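Local coordinates for protein L-threonine-O-3-phosphate decarboxylase (Porphyromonas gingivalis, PDB 3FKD) that probably binds pyridoxal 5'-phosphate as a member of the class I and II aminotransferase family, at residues E150-R153 with L154-D157. Residues are numbered along the deposited sequence; the frame is centred on the assembly and turned at random.
Sequences EILR and LLND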
ATOM      1  N   GLU A 150      20.320 -21.996 -15.995  1.00 43.59           N
ATOM      2  CA  GLU A 150      20.581 -20.951 -16.981  1.00 45.03           C
ATOM      3  C   GLU A 150      20.697 -19.632 -16.243  1.00 45.13           C
ATOM      4  O   GLU A 150      21.547 -18.792 -16.549  1.00 48.23           O
ATOM      5  CB  GLU A 150      19.462 -20.899 -18.020  1.00 44.85           C
ATOM      6  CG  GLU A 150      19.500 -19.662 -18.899  1.00 48.66           C
ATOM      7  CD  GLU A 150      20.730 -19.585 -19.803  1.00 51.68           C
ATOM      8  OE1 GLU A 150      21.439 -20.611 -19.963  1.00 54.82           O
ATOM      9  OE2 GLU A 150      20.978 -18.490 -20.362  1.00 49.07           O
ATOM     10  N   ILE A 151      19.858 -19.470 -15.234  1.00 41.95           N
ATOM     11  CA  ILE A 151      19.896 -18.284 -14.412  1.00 39.59           C
ATOM     12  C   ILE A 151      21.224 -18.179 -13.658  1.00 41.66           C
ATOM     13  O   ILE A 151      21.870 -17.133 -13.727  1.00 40.93           O
ATOM     14  CB  ILE A 151      18.675 -18.204 -13.480  1.00 37.39           C
ATOM     15  CG1 ILE A 151      17.426 -17.915 -14.313  1.00 36.13           C
ATOM     16  CG2 ILE A 151      18.858 -17.103 -12.472  1.00 37.63           C
ATOM     17  CD1 ILE A 151      16.165 -17.693 -13.531  1.00 33.71           C
ATOM     18  N   LEU A 152      21.647 -19.248 -12.973  1.00 40.13           N
ATOM     19  CA  LEU A 152      22.935 -19.220 -12.246  1.00 41.65           C
ATOM     20  C   LEU A 152      24.169 -18.775 -13.070  1.00 40.79           C
ATOM     21  O   LEU A 152      25.079 -18.140 -12.546  1.00 39.66           O
ATOM     22  CB  LEU A 152      23.219 -20.554 -11.539  1.00 38.21           C
ATOM     23  CG  LEU A 152      22.170 -20.879 -10.491  1.00 40.18           C
ATOM     24  CD1 LEU A 152      22.274 -22.294  -9.953  1.00 35.72           C
ATOM     25  CD2 LEU A 152      22.280 -19.835  -9.361  1.00 40.95           C
ATOM     26  N   ARG A 153      24.223 -19.102 -14.351  1.00 42.30           N
ATOM     27  CA  ARG A 153      25.395 -18.685 -15.098  1.00 42.91           C
ATOM     28  C   ARG A 153      25.294 -17.218 -15.461  1.00 43.85           C
ATOM     29  O   ARG A 153      26.311 -16.546 -15.559  1.00 44.09           O
ATOM     30  CB  ARG A 153      25.705 -19.588 -16.298  1.00 47.94           C
ATOM     31  CG  ARG A 153      24.858 -19.413 -17.570  1.00 50.89           C
ATOM     32  CD  ARG A 153      24.750 -20.783 -18.248  1.00 53.56           C
ATOM     33  NE  ARG A 153      24.993 -21.811 -17.228  1.00 55.15           N
ATOM     34  CZ  ARG A 153      25.872 -22.807 -17.339  1.00 57.54           C
ATOM     35  NH1 ARG A 153      26.570 -22.960 -18.462  1.00 60.03           N
ATOM     36  NH2 ARG A 153      26.033 -23.661 -16.335  1.00 52.47           N
ATOM     37  N   LEU A 154      24.072 -16.707 -15.607  1.00 42.83           N
ATOM     38  CA  LEU A 154      23.880 -15.263 -15.776  1.00 41.25           C
ATOM     39  C   LEU A 154      24.353 -14.442 -14.547  1.00 40.93           C
ATOM     40  O   LEU A 154      25.018 -13.410 -14.679  1.00 39.70           O
ATOM     41  CB  LEU A 154      22.409 -14.952 -16.030  1.00 38.95           C
ATOM     42  CG  LEU A 154      21.672 -15.578 -17.189  1.00 39.68           C
ATOM     43  CD1 LEU A 154      20.210 -15.665 -16.852  1.00 37.39           C
ATOM     44  CD2 LEU A 154      21.895 -14.726 -18.428  1.00 42.08           C
ATOM     45  N   LEU A 155      23.952 -14.885 -13.361  1.00 39.34           N
ATOM     46  CA  LEU A 155      24.357 -14.256 -12.122  1.00 38.20           C
ATOM     47  C   LEU A 155      25.861 -14.245 -12.060  1.00 38.27           C
ATOM     48  O   LEU A 155      26.477 -13.246 -11.708  1.00 38.63           O
ATOM     49  CB  LEU A 155      23.809 -15.039 -10.917  1.00 39.06           C
ATOM     50  CG  LEU A 155      22.378 -14.817 -10.391  1.00 36.09           C
ATOM     51  CD1 LEU A 155      21.800 -13.495 -10.846  1.00 34.93           C
ATOM     52  CD2 LEU A 155      21.474 -15.922 -10.786  1.00 36.22           C
ATOM     53  N   ASN A 156      26.450 -15.381 -12.408  1.00 40.24           N
ATOM     54  CA  ASN A 156      27.895 -15.545 -12.374  1.00 41.49           C
ATOM     55  C   ASN A 156      28.648 -14.801 -13.484  1.00 43.25           C
ATOM     56  O   ASN A 156      29.702 -14.211 -13.228  1.00 44.04           O
ATOM     57  CB  ASN A 156      28.248 -17.026 -12.377  1.00 41.40           C
ATOM     58  CG  ASN A 156      27.770 -17.737 -11.111  1.00 44.31           C
ATOM     59  OD1 ASN A 156      27.300 -18.873 -11.166  1.00 42.31           O
ATOM     60  ND2 ASN A 156      27.882 -17.058  -9.965  1.00 42.64           N
ATOM     61  N   ASP A 157      28.101 -14.812 -14.700  1.00 41.52           N
ATOM     62  CA  ASP A 157      28.765 -14.195 -15.850  1.00 42.29           C
ATOM     63  C   ASP A 157      28.688 -12.690 -15.834  1.00 40.91           C
ATOM     64  O   ASP A 157      29.581 -12.036 -16.361  1.00 42.40           O
ATOM     65  CB  ASP A 157      28.219 -14.727 -17.192  1.00 42.98           C
ATOM     66  CG  ASP A 157      28.476 -16.201 -17.372  1.00 45.13           C
ATOM     67  OD1 ASP A 157      29.548 -16.661 -16.906  1.00 44.22           O
ATOM     68  OD2 ASP A 157      27.606 -16.899 -17.956  1.00 48.95           O
TER
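Ile151 and Leu155 are joined by a backbone i to i+4 hydrogen bond, Leu155 N to Ile151 O at 3.1 Å with an N-H...O angle of 164°, in the last two turns of helix 148-157. The next bond, Asn156 N to Leu152 O, is also 3.1 Å. The bond from Leu154 N to Glu150 O is weak.

Ile151 and Leu155 lie side by side and point the same way, with Ile151 CG2 against Leu155 CD2 at 3.3 Å. With chi1 at -70°, CG1 stands beside the backbone N of Ile151, which leaves CG2 anti to that N and against Leu155. Leu155 CD2 also touches Leu152 CD2 at 4.2 Å. Leu154 lays CD1 along the preceding turn, 4.4 Å from Ile151 CG1. Ile151, Leu154 and Leu155 are buried and pack on strand 162-166, where Phe163 meets both leucines. Leu152 lies at the margin of this face and touches Ile178.

On the exposed flank, Arg153 and Asp157 run side by side. Their charged groups are not in contact: Arg153 NE is 5.6 Å from Asp157 OD2, and the two planes are 84° apart. Arg153 NE makes a weak hydrogen bond to Thr149 O, one turn earlier.

The helix is the crossover of a beta-alpha-beta unit between strands 132-136 and 162-166. Its chemistry is amphipathic: Ile151, Leu154 and Leu155 face the sheet, while Arg153, Asn156 and Asp157 remain exposed, and the opposite charges probably attract only weakly.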